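Long-range contacts in UDP-N-acetylglucosamine 3-dehydrogenase (Acidithiobacillus ferrooxidans, PDB 7BVK), which catalyses the NAD(+)-dependent oxidation of the glucosamine 3-position of UDP-GlcNAc to a ketone, a step in making the diamino sugar of some lipid A molecules: residues A[53-58]-A[77-82]; A[89-94]-A[116-121]; A[138-143]-A[222-227]; A[178-183]-A[304-309]. All coordinates share one frame; numbering follows the deposited sequence.

Contact 1: residues A[53-58]-A[77-82]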
# COMPACT_ATOMS: atom_id res chain seq x y z
N SER A 53 26.09 -4.91 -6.13
CA SER A 53 25.21 -4.60 -7.25
C SER A 53 23.85 -5.23 -7.00
O SER A 53 23.70 -6.11 -6.15
CB SER A 53 25.80 -5.10 -8.57
OG SER A 53 25.77 -6.52 -8.65
N VAL A 54 22.87 -4.77 -7.77
CA VAL A 54 21.56 -5.42 -7.78
C VAL A 54 21.71 -6.91 -8.08
O VAL A 54 21.09 -7.76 -7.43
CB VAL A 54 20.62 -4.75 -8.80
CG1 VAL A 54 19.17 -5.07 -8.45
CG2 VAL A 54 20.86 -3.26 -8.89
N ASP A 55 22.55 -7.25 -9.06
CA ASP A 55 22.61 -8.63 -9.54
C ASP A 55 23.38 -9.53 -8.58
O ASP A 55 23.04 -10.72 -8.46
CB ASP A 55 23.20 -8.67 -10.94
CG ASP A 55 22.34 -7.90 -11.93
OD1 ASP A 55 21.32 -8.46 -12.40
OD2 ASP A 55 22.68 -6.73 -12.24
N ALA A 56 24.38 -8.98 -7.89
CA ALA A 56 25.02 -9.73 -6.81
C ALA A 56 23.98 -10.19 -5.78
O ALA A 56 23.91 -11.38 -5.44
CB ALA A 56 26.10 -8.88 -6.15
N LEU A 57 23.16 -9.25 -5.30
CA LEU A 57 22.07 -9.60 -4.38
C LEU A 57 21.10 -10.60 -5.00
O LEU A 57 20.79 -11.64 -4.39
CB LEU A 57 21.34 -8.32 -3.95
CG LEU A 57 20.15 -8.45 -2.99
CD1 LEU A 57 20.10 -7.33 -1.96
CD2 LEU A 57 18.88 -8.41 -3.79
N LEU A 58 20.63 -10.33 -6.22
CA LEU A 58 19.57 -11.15 -6.80
C LEU A 58 20.01 -12.60 -7.01
O LEU A 58 19.19 -13.52 -6.90
CB LEU A 58 19.10 -10.56 -8.11
CG LEU A 58 18.22 -9.32 -8.00
CD1 LEU A 58 17.68 -8.99 -9.37
CD2 LEU A 58 17.09 -9.46 -6.97
N ALA A 77 12.17 -3.59 -10.74
CA ALA A 77 11.34 -4.79 -10.66
C ALA A 77 11.59 -5.67 -11.87
O ALA A 77 11.63 -6.91 -11.74
CB ALA A 77 9.86 -4.41 -10.49
N GLU A 78 11.84 -5.05 -13.03
CA GLU A 78 12.14 -5.86 -14.21
C GLU A 78 13.35 -6.75 -13.94
O GLU A 78 13.26 -7.98 -14.03
CB GLU A 78 12.36 -4.94 -15.41
CG GLU A 78 11.99 -5.59 -16.74
CD GLU A 78 11.26 -4.64 -17.68
OE1 GLU A 78 10.15 -5.00 -18.12
OE2 GLU A 78 11.78 -3.53 -17.96
N VAL A 79 14.44 -6.15 -13.46
CA VAL A 79 15.66 -6.90 -13.19
C VAL A 79 15.39 -8.00 -12.18
O VAL A 79 15.93 -9.11 -12.28
CB VAL A 79 16.78 -5.96 -12.72
CG1 VAL A 79 17.93 -6.75 -12.20
CG2 VAL A 79 17.22 -5.01 -13.84
N ALA A 80 14.55 -7.72 -11.18
CA ALA A 80 14.34 -8.75 -10.17
C ALA A 80 13.55 -9.90 -10.77
O ALA A 80 13.89 -11.08 -10.57
CB ALA A 80 13.66 -8.18 -8.94
N MET A 81 12.51 -9.59 -11.54
CA MET A 81 11.71 -10.68 -12.05
C MET A 81 12.45 -11.41 -13.16
O MET A 81 12.46 -12.65 -13.20
CB MET A 81 10.35 -10.15 -12.51
CG MET A 81 9.39 -10.06 -11.33
SD MET A 81 7.75 -9.58 -11.84
CE MET A 81 8.10 -8.02 -12.64
N GLN A 82 13.12 -10.65 -14.04
CA GLN A 82 14.02 -11.22 -15.02
C GLN A 82 14.93 -12.26 -14.38
O GLN A 82 15.17 -13.33 -14.96
CB GLN A 82 14.82 -10.10 -15.69
CG GLN A 82 15.81 -10.56 -16.74
CD GLN A 82 15.16 -11.39 -17.85
OE1 GLN A 82 13.97 -11.22 -18.16
NE2 GLN A 82 15.94 -12.29 -18.46

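Contact 2: residues A[89-94]-A[116-121]. With NAD (nicotinamide-adenine-dinucleotide), chain C.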
# COMPACT_ATOMS: atom_id res chain seq x y z
N ILE A 89 6.59 -4.91 -3.77
CA ILE A 89 6.88 -3.52 -4.14
C ILE A 89 6.11 -2.58 -3.22
O ILE A 89 4.88 -2.66 -3.11
CB ILE A 89 6.53 -3.24 -5.61
CG1 ILE A 89 7.10 -4.31 -6.55
CG2 ILE A 89 7.02 -1.87 -6.03
CD1 ILE A 89 6.72 -4.09 -8.00
N GLU A 90 6.83 -1.65 -2.58
CA GLU A 90 6.19 -0.67 -1.65
C GLU A 90 5.29 0.29 -2.44
O GLU A 90 5.61 0.57 -3.61
CB GLU A 90 7.27 0.11 -0.88
CG GLU A 90 7.38 -0.29 0.58
CD GLU A 90 6.22 0.15 1.45
OE1 GLU A 90 5.88 -0.58 2.41
OE2 GLU A 90 5.65 1.23 1.17
N LYS A 91 4.21 0.78 -1.81
CA LYS A 91 3.27 1.69 -2.53
C LYS A 91 3.89 3.07 -2.80
O LYS A 91 4.71 3.51 -2.02
CB LYS A 91 1.86 1.74 -1.94
CG LYS A 91 1.69 2.48 -0.62
CD LYS A 91 1.29 3.90 -0.75
CE LYS A 91 2.04 4.80 0.21
NZ LYS A 91 1.13 5.54 1.11
N PRO A 92 3.54 3.79 -3.88
CA PRO A 92 2.58 3.33 -4.89
C PRO A 92 3.22 2.32 -5.84
O PRO A 92 4.40 2.27 -5.88
CB PRO A 92 2.26 4.57 -5.73
CG PRO A 92 2.89 5.70 -4.98
CD PRO A 92 4.01 5.11 -4.17
N PHE A 93 2.41 1.52 -6.52
CA PHE A 93 2.93 0.46 -7.42
C PHE A 93 3.91 1.04 -8.44
O PHE A 93 5.08 0.76 -8.37
CB PHE A 93 1.75 -0.20 -8.11
CG PHE A 93 2.07 -1.41 -8.93
CD1 PHE A 93 3.36 -1.85 -9.06
CD2 PHE A 93 1.08 -2.10 -9.57
CE1 PHE A 93 3.63 -2.97 -9.80
CE2 PHE A 93 1.36 -3.21 -10.32
CZ PHE A 93 2.64 -3.65 -10.43
N THR A 94 3.38 1.77 -9.42
CA THR A 94 4.22 2.38 -10.47
C THR A 94 3.72 3.79 -10.76
O THR A 94 2.75 4.21 -10.15
CB THR A 94 4.16 1.59 -11.77
OG1 THR A 94 2.80 1.28 -11.97
CG2 THR A 94 4.93 0.29 -11.74
N ILE A 116 2.07 -5.87 -3.66
CA ILE A 116 2.11 -4.42 -3.53
C ILE A 116 1.86 -4.03 -2.07
O ILE A 116 0.95 -4.55 -1.43
CB ILE A 116 1.10 -3.73 -4.46
CG1 ILE A 116 1.12 -4.39 -5.84
CG2 ILE A 116 1.39 -2.22 -4.55
CD1 ILE A 116 2.52 -4.38 -6.48
N GLY A 117 2.66 -3.10 -1.56
CA GLY A 117 2.60 -2.79 -0.15
C GLY A 117 1.43 -1.94 0.32
O GLY A 117 1.64 -0.90 0.95
N HIS A 118 0.19 -2.39 0.06
CA HIS A 118 -1.00 -1.65 0.52
C HIS A 118 -1.36 -2.13 1.92
O HIS A 118 -2.24 -2.98 2.14
CB HIS A 118 -2.13 -1.78 -0.49
CG HIS A 118 -1.97 -0.89 -1.69
ND1 HIS A 118 -1.97 0.49 -1.59
CD2 HIS A 118 -1.76 -1.17 -3.00
CE1 HIS A 118 -1.79 1.01 -2.79
NE2 HIS A 118 -1.65 0.03 -3.66
N ILE A 119 -0.68 -1.52 2.89
CA ILE A 119 -0.54 -2.07 4.23
C ILE A 119 -1.87 -2.13 4.98
O ILE A 119 -2.07 -3.04 5.80
CB ILE A 119 0.52 -1.25 5.00
CG1 ILE A 119 0.93 -1.95 6.30
CG2 ILE A 119 0.06 0.21 5.24
CD1 ILE A 119 2.35 -1.66 6.76
N LYS A 120 -2.81 -1.19 4.75
CA LYS A 120 -4.06 -1.21 5.51
C LYS A 120 -4.82 -2.51 5.33
O LYS A 120 -5.62 -2.88 6.19
CB LYS A 120 -5.01 -0.05 5.16
CG LYS A 120 -4.45 1.36 5.33
CD LYS A 120 -4.01 1.65 6.77
CE LYS A 120 -2.61 2.29 6.81
NZ LYS A 120 -1.83 1.86 8.01
N ARG A 121 -4.59 -3.23 4.23
CA ARG A 121 -5.23 -4.53 4.07
C ARG A 121 -4.88 -5.51 5.19
O ARG A 121 -5.65 -6.45 5.42
CB ARG A 121 -4.84 -5.13 2.72
CG ARG A 121 -5.31 -4.33 1.55
CD ARG A 121 -5.20 -5.17 0.29
NE ARG A 121 -5.90 -4.56 -0.83
CZ ARG A 121 -6.48 -5.25 -1.80
NH1 ARG A 121 -6.45 -6.58 -1.80
NH2 ARG A 121 -7.12 -4.61 -2.78
PA NAD C . 13.96 7.01 0.78
O1A NAD C . 13.85 7.75 -0.45
O2A NAD C . 14.71 7.24 1.96
O5B NAD C . 14.53 5.58 0.24
C5B NAD C . 15.41 5.72 -0.83
C4B NAD C . 16.48 4.69 -0.90
O4B NAD C . 16.50 4.21 -2.15
C3B NAD C . 17.67 5.55 -0.74
O3B NAD C . 18.41 4.88 0.08
C2B NAD C . 18.21 5.65 -2.12
O2B NAD C . 19.57 5.71 -2.13
C1B NAD C . 17.78 4.32 -2.61
N9A NAD C . 17.73 4.14 -4.03
C8A NAD C . 17.31 4.92 -4.96
N7A NAD C . 17.37 4.38 -6.10
C5A NAD C . 17.85 3.22 -5.89
C6A NAD C . 18.13 2.18 -6.70
N6A NAD C . 17.91 2.37 -7.94
N1A NAD C . 18.62 1.04 -6.28
C2A NAD C . 18.80 0.95 -4.99
N3A NAD C . 18.56 1.86 -4.11
C4A NAD C . 18.08 3.01 -4.61
O3 NAD C . 12.46 7.12 0.97
PN NAD C . 11.55 5.98 1.29
O1N NAD C . 10.27 6.29 1.94
O2N NAD C . 12.42 4.86 1.45
O5D NAD C . 10.96 5.64 -0.22
C5D NAD C . 10.49 4.42 -0.28
C4D NAD C . 9.00 4.44 -0.49
O4D NAD C . 8.44 5.06 0.66
C3D NAD C . 8.63 5.34 -1.69
O3D NAD C . 7.89 4.56 -2.59
C2D NAD C . 7.76 6.37 -0.99
O2D NAD C . 6.61 6.64 -1.62
C1D NAD C . 7.33 5.63 0.26
O HOH W 1 -0.55 0.95 -6.08

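Contact 3: residues A[138-143]-A[222-227]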
# COMPACT_ATOMS: atom_id res chain seq x y z
N ARG A 138 -22.78 0.28 1.12
CA ARG A 138 -23.44 1.29 0.29
C ARG A 138 -22.66 2.59 0.27
O ARG A 138 -22.59 3.25 -0.77
CB ARG A 138 -24.86 1.57 0.79
CG ARG A 138 -25.62 0.32 1.14
CD ARG A 138 -26.44 -0.17 -0.04
NE ARG A 138 -26.92 -1.53 0.16
CZ ARG A 138 -26.32 -2.61 -0.34
NH1 ARG A 138 -25.22 -2.49 -1.10
NH2 ARG A 138 -26.83 -3.82 -0.10
N TYR A 139 -22.08 2.97 1.40
CA TYR A 139 -21.47 4.28 1.52
C TYR A 139 -20.16 4.17 2.29
O TYR A 139 -20.09 3.52 3.32
CB TYR A 139 -22.44 5.26 2.23
CG TYR A 139 -21.85 6.61 2.42
CD1 TYR A 139 -21.23 7.28 1.37
CD2 TYR A 139 -21.88 7.23 3.66
CE1 TYR A 139 -20.66 8.52 1.54
CE2 TYR A 139 -21.30 8.47 3.84
CZ TYR A 139 -20.69 9.11 2.78
OH TYR A 139 -20.13 10.36 2.96
N LEU A 140 -19.11 4.79 1.76
CA LEU A 140 -17.80 4.85 2.39
C LEU A 140 -17.41 6.30 2.57
O LEU A 140 -17.51 7.08 1.62
CB LEU A 140 -16.72 4.15 1.55
CG LEU A 140 -16.78 2.64 1.45
CD1 LEU A 140 -15.40 1.99 1.28
CD2 LEU A 140 -17.37 2.22 2.72
N GLU A 141 -16.92 6.65 3.75
CA GLU A 141 -16.61 8.04 4.10
C GLU A 141 -15.26 8.02 4.81
O GLU A 141 -15.20 7.64 5.97
CB GLU A 141 -17.69 8.61 4.99
CG GLU A 141 -17.76 10.10 5.15
CD GLU A 141 -19.07 10.53 5.81
OE1 GLU A 141 -19.27 10.17 7.00
OE2 GLU A 141 -19.88 11.21 5.14
N ALA A 142 -14.20 8.39 4.12
CA ALA A 142 -12.87 8.34 4.71
C ALA A 142 -12.25 9.74 4.78
O ALA A 142 -12.49 10.59 3.92
CB ALA A 142 -11.93 7.41 3.93
N GLU A 143 -11.46 9.96 5.83
CA GLU A 143 -10.61 11.14 5.88
C GLU A 143 -9.23 10.74 6.36
O GLU A 143 -9.09 10.07 7.40
CB GLU A 143 -11.22 12.22 6.79
CG GLU A 143 -11.35 11.83 8.22
CD GLU A 143 -12.34 12.69 8.95
OE1 GLU A 143 -12.31 12.70 10.21
OE2 GLU A 143 -13.16 13.34 8.27
N MET A 222 -12.36 6.26 8.98
CA MET A 222 -13.16 5.74 7.87
C MET A 222 -14.47 5.19 8.41
O MET A 222 -14.45 4.32 9.27
CB MET A 222 -12.42 4.66 7.10
CG MET A 222 -13.30 4.03 6.02
SD MET A 222 -12.41 2.95 4.89
CE MET A 222 -12.46 3.86 3.35
N ARG A 223 -15.59 5.67 7.90
CA ARG A 223 -16.91 5.17 8.28
C ARG A 223 -17.51 4.41 7.11
O ARG A 223 -17.59 4.93 5.98
CB ARG A 223 -17.81 6.34 8.72
CG ARG A 223 -17.35 7.05 10.02
CD ARG A 223 -17.79 8.54 10.07
NE ARG A 223 -17.20 9.31 8.97
CZ ARG A 223 -15.93 9.74 8.93
NH1 ARG A 223 -15.10 9.52 9.95
NH2 ARG A 223 -15.49 10.42 7.87
N ILE A 224 -17.93 3.17 7.36
CA ILE A 224 -18.45 2.28 6.33
C ILE A 224 -19.89 1.92 6.68
O ILE A 224 -20.17 1.54 7.83
CB ILE A 224 -17.57 1.01 6.21
CG1 ILE A 224 -16.13 1.41 5.91
CG2 ILE A 224 -18.12 0.07 5.17
CD1 ILE A 224 -15.09 0.55 6.54
N PHE A 225 -20.79 2.03 5.70
CA PHE A 225 -22.21 1.80 5.90
C PHE A 225 -22.71 0.78 4.90
O PHE A 225 -22.62 0.98 3.68
CB PHE A 225 -23.03 3.09 5.78
CG PHE A 225 -22.49 4.22 6.59
CD1 PHE A 225 -21.46 5.01 6.11
CD2 PHE A 225 -23.00 4.50 7.84
CE1 PHE A 225 -20.95 6.05 6.86
CE2 PHE A 225 -22.50 5.55 8.59
CZ PHE A 225 -21.47 6.32 8.10
N TRP A 226 -23.23 -0.32 5.42
CA TRP A 226 -24.11 -1.22 4.71
C TRP A 226 -25.55 -0.79 4.99
O TRP A 226 -25.80 0.28 5.55
CB TRP A 226 -23.82 -2.66 5.14
CG TRP A 226 -22.41 -3.10 4.90
CD1 TRP A 226 -21.95 -3.81 3.83
CD2 TRP A 226 -21.28 -2.89 5.76
NE1 TRP A 226 -20.60 -4.06 3.97
CE2 TRP A 226 -20.17 -3.50 5.14
CE3 TRP A 226 -21.10 -2.23 6.98
CZ2 TRP A 226 -18.89 -3.47 5.71
CZ3 TRP A 226 -19.82 -2.21 7.55
CH2 TRP A 226 -18.73 -2.82 6.91
N GLN A 227 -26.53 -1.62 4.62
CA GLN A 227 -27.93 -1.25 4.87
C GLN A 227 -28.28 -1.35 6.36
O GLN A 227 -28.91 -0.45 6.91
CB GLN A 227 -28.86 -2.11 4.02
CG GLN A 227 -28.33 -3.53 3.75
CD GLN A 227 -29.40 -4.43 3.14
OE1 GLN A 227 -30.60 -4.12 3.18
NE2 GLN A 227 -28.97 -5.56 2.56

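Contact 4: residues A[178-183]-A[304-309]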
# COMPACT_ATOMS: atom_id res chain seq x y z
N VAL A 178 -17.10 4.14 -11.90
CA VAL A 178 -17.72 4.63 -13.12
C VAL A 178 -17.90 6.15 -13.13
O VAL A 178 -17.77 6.76 -14.19
CB VAL A 178 -19.06 3.92 -13.41
CG1 VAL A 178 -18.82 2.44 -13.61
CG2 VAL A 178 -20.07 4.16 -12.31
N ASP A 179 -18.17 6.78 -11.99
CA ASP A 179 -18.16 8.24 -11.95
C ASP A 179 -17.19 8.75 -10.90
O ASP A 179 -17.12 8.22 -9.80
CB ASP A 179 -19.54 8.83 -11.68
CG ASP A 179 -19.63 10.29 -12.12
OD1 ASP A 179 -19.38 10.57 -13.32
OD2 ASP A 179 -19.95 11.16 -11.27
N VAL A 180 -16.42 9.77 -11.25
CA VAL A 180 -15.49 10.37 -10.30
C VAL A 180 -15.53 11.89 -10.39
O VAL A 180 -14.95 12.47 -11.31
CB VAL A 180 -14.05 9.89 -10.52
CG1 VAL A 180 -13.14 10.47 -9.46
CG2 VAL A 180 -13.97 8.36 -10.53
N ARG A 181 -16.19 12.55 -9.44
CA ARG A 181 -16.04 13.99 -9.29
C ARG A 181 -15.04 14.29 -8.17
O ARG A 181 -14.85 13.49 -7.26
CB ARG A 181 -17.39 14.66 -8.99
CG ARG A 181 -18.41 14.48 -10.09
CD ARG A 181 -19.81 14.52 -9.51
NE ARG A 181 -20.85 14.25 -10.50
CZ ARG A 181 -21.27 15.11 -11.42
NH1 ARG A 181 -20.72 16.33 -11.50
NH2 ARG A 181 -22.23 14.76 -12.27
N ALA A 182 -14.39 15.44 -8.26
CA ALA A 182 -13.37 15.73 -7.27
C ALA A 182 -13.17 17.24 -7.17
O ALA A 182 -13.36 17.97 -8.14
CB ALA A 182 -12.05 15.05 -7.61
N VAL A 183 -12.77 17.67 -5.99
CA VAL A 183 -12.29 19.03 -5.79
C VAL A 183 -10.86 18.91 -5.31
O VAL A 183 -10.48 17.92 -4.67
CB VAL A 183 -13.14 19.85 -4.81
CG1 VAL A 183 -14.61 19.68 -5.14
CG2 VAL A 183 -12.85 19.49 -3.32
N ARG A 304 -7.06 12.18 -9.82
CA ARG A 304 -6.17 13.30 -10.10
C ARG A 304 -6.57 14.03 -11.37
O ARG A 304 -6.44 15.26 -11.45
CB ARG A 304 -4.73 12.83 -10.23
CG ARG A 304 -3.77 13.96 -10.49
CD ARG A 304 -2.40 13.64 -9.92
NE ARG A 304 -1.72 12.61 -10.70
CZ ARG A 304 -0.67 11.92 -10.26
NH1 ARG A 304 -0.18 12.15 -9.05
NH2 ARG A 304 -0.11 11.00 -11.04
N VAL A 305 -7.04 13.30 -12.38
CA VAL A 305 -7.48 13.97 -13.59
C VAL A 305 -8.68 14.85 -13.28
O VAL A 305 -8.76 16.00 -13.73
CB VAL A 305 -7.77 12.94 -14.70
CG1 VAL A 305 -8.78 13.47 -15.68
CG2 VAL A 305 -6.48 12.60 -15.40
N ALA A 306 -9.60 14.35 -12.45
CA ALA A 306 -10.75 15.15 -12.05
C ALA A 306 -10.32 16.38 -11.26
O ALA A 306 -10.90 17.46 -11.41
CB ALA A 306 -11.73 14.31 -11.23
N VAL A 307 -9.31 16.22 -10.42
CA VAL A 307 -8.84 17.34 -9.62
C VAL A 307 -8.23 18.41 -10.51
O VAL A 307 -8.64 19.57 -10.47
CB VAL A 307 -7.86 16.88 -8.52
CG1 VAL A 307 -7.32 18.08 -7.78
CG2 VAL A 307 -8.55 15.96 -7.54
N GLU A 308 -7.23 18.03 -11.33
CA GLU A 308 -6.61 18.99 -12.23
C GLU A 308 -7.61 19.54 -13.25
O GLU A 308 -7.31 20.55 -13.89
CB GLU A 308 -5.41 18.39 -12.98
CG GLU A 308 -4.07 18.40 -12.21
CD GLU A 308 -3.22 17.13 -12.47
OE1 GLU A 308 -2.21 16.91 -11.75
OE2 GLU A 308 -3.58 16.33 -13.38
N ALA A 309 -8.76 18.88 -13.42
CA ALA A 309 -9.88 19.53 -14.09
C ALA A 309 -10.46 20.64 -13.23
O ALA A 309 -10.57 21.79 -13.67
CB ALA A 309 -10.96 18.51 -14.43

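Contact 1: residues A[53-58]-A[77-82]
V54, D55 and L58 meet V79 and A80 between helix 54-58 and the 77-82 part of helix 73-82, whose axes run in roughly the same direction, 36° apart, and come no closer than 10.4 Å. This is helix-helix packing in the NAD-binding Rossmann fold: L57 and L58 of the one helix and A77 of the other also lean on strand 63-66, which the chain passes through between them. L58 does most of the bridging. Its CG lies anti to the carbonyl carbon (chi1 -74°) and the chain runs on extended, which carries CD1 across to the backbone of the second helix, 3.4 Å from V79 O and as near to A80 CA. The same methyl lies alongside V79 CG1 at 3.6 Å, while A80 CB adds a small apolar surface 4.1 Å from L58 CD1. V79 CG1 is the shared hub on the other side: it also approaches V54 CG1, more loosely, and D55 OD1 rests on it at 3.8 Å, the two side chains crossing at about a right angle. The V54 side chain lies about 6 Å from the bound NAD, and the contact itself is plain helix packing. No hydrogen bond links the helices. The first helix is fixed at its start by S53 in the N-cap position, where the amide A56 N donates to S53 OG across 2.9 Å.

Contact 2: residues A[89-94]-A[116-121]
I116 CD1 sits over the centre of the F93 ring, 3.7 Å from its centroid and 11° off the ring normal, a CH-pi contact in which the two side chains cross at about a right angle. With CG anti to the backbone N (chi1 -173°), F93 presents that face to the methyl. T94 OG1 lies over the rim of the other face, and A100 and L103 of helix 97-110 also touch the F93 side chain. Replacing F93 by alanine is likely to open a gap beneath I116 and leave its CD1 without the ring it rests on. A second CH-pi contact puts K91 CB over a face of the H118 imidazole, 4.2 Å from its centroid, while K91 CG touches G117 O at 3.7 Å. Beneath these contacts G117 N donates to I89 O across 2.7 Å, where parallel strands 86-90 and 114-117 join in a beta-alpha-beta unit of the Rossmann fold. G117 centres an inverse gamma turn, H118 N bonding I116 O; H118 CB points away, but its ring end returns to K91. A water bridges the segments, accepting from F93 N at 3.0 Å and lying 2.8 Å from H118 NE2. E90, K91 and P92, with a cis bond before the proline, form the Glu-Lys-Pro signature of the Gfo/Idh/MocA family. K91 O accepts weakly from NAD O3D, and K91 NZ bonds D160 O, near H164. K91 or H164 is suggested as the base that deprotonates the substrate 3''-hydroxyl, so H118 over K91 CB and D160 at K91 NZ may help to place one candidate.

Contact 3: residues A[138-143]-A[222-227]
R223 and E141 face each other across an antiparallel pair of strands, 139-143 and 222-225, next to one another in the mixed sheet of the C-terminal domain. In this hydrogen-bonded pair R223 N donates to E141 O at 2.8 Å and E141 N to R223 O at 2.9 Å. F225 N likewise reaches Y139 O, and F225 O takes two donors, R138 N at 2.7 Å and Y139 N at 3.1 Å, both in its carbonyl plane: a classic beta bulge. The amides of L140 and A142 turn to strand 206-215. Above the sheet R223 NE binds E141 OE1 at 3.0 Å on the anti side of the carboxylate and nearly in the guanidinium plane, helped by the bend of the arginine at chi3 (-62°). E143 OE2 adds a long salt bridge to R223 NH2. With a leucine for R223, E141 OE1 would probably lose its cation and E143 its more distant partner. The Y139 and F225 rings lie side by side on this face, nearly parallel but slid apart. L140, A142, M222 and I224 point the other way, toward helix 157-173; M222 CE meets A142 CB at 3.6 Å. W226 NE1 is satisfied by G135 O. The sheet has a greasy face under the helix and a partly exposed one, where R223 is likely to offset E141 and, more weakly, E143, also weakly paired to R221.

Contact 4: residues A[178-183]-A[304-309]
A182 and V180 meet A306 and V307 with no ring between them, so the flat groups here are peptides: V180 O touches A306 CB at 3.7 Å, and V183 O lies 4.0 Å from V307 CG2. The guanidinium of R181 belongs to a residue whose CB points away from the helix; its NE pairs instead with D179 OD2 of the same strand in a salt bridge whose hydrogen bond is weak. Strand 179-183 and helix 304-309 cross at -49°, their axes 6.6 Å apart at the closest, a short separation consistent with the alanines on both sides. A182 CB is the centre of the contact. It stands between two partners on successive helix residues, A306 CB at 3.7 Å and V307 CG2 at 3.6 Å. The valine's first torsion (chi1 176°) sets CG2 anti to its carbonyl carbon, and this branch, not CG1, does the touching. Further back along the strand, V180 CG1 reaches A306 CB more loosely. V180 also rests on Q302 and V303 of the same helix, and V183 on F310. The contact therefore lays the C-terminal helix 290-311 against strand 177-185, the outermost strand at one end of the mixed sheet. Beyond it V307 packs on I158 of helix 157-173, and R304 makes a salt bridge with D156. No hydrogen bond or ion pair crosses between the two segments; methyl groups against methyls and carbonyl oxygens hold them, so the fit probably depends on shape and on the small side chains of A182 and A306.

From the N terminus, contact 1 closes first, a loop of 18 residues, and contact 2 follows in series, closing the strand-helix-strand unit. Both belong to the Rossmann domain and they touch, A77 CB lying 4.0 Å from I89 CD1. Contact 3 opens in the next domain and spans 78 residues to pair two strands of the mixed sheet. Contact 4 opens inside that span, at 178-183, and closes only at the C-terminal helix, so contacts 3 and 4 cross while reaching the same sheet, their centres about 20 Å apart. Contact 2 lies near the centre of the chain, with contacts 1 and 3 on opposite sides of that centre.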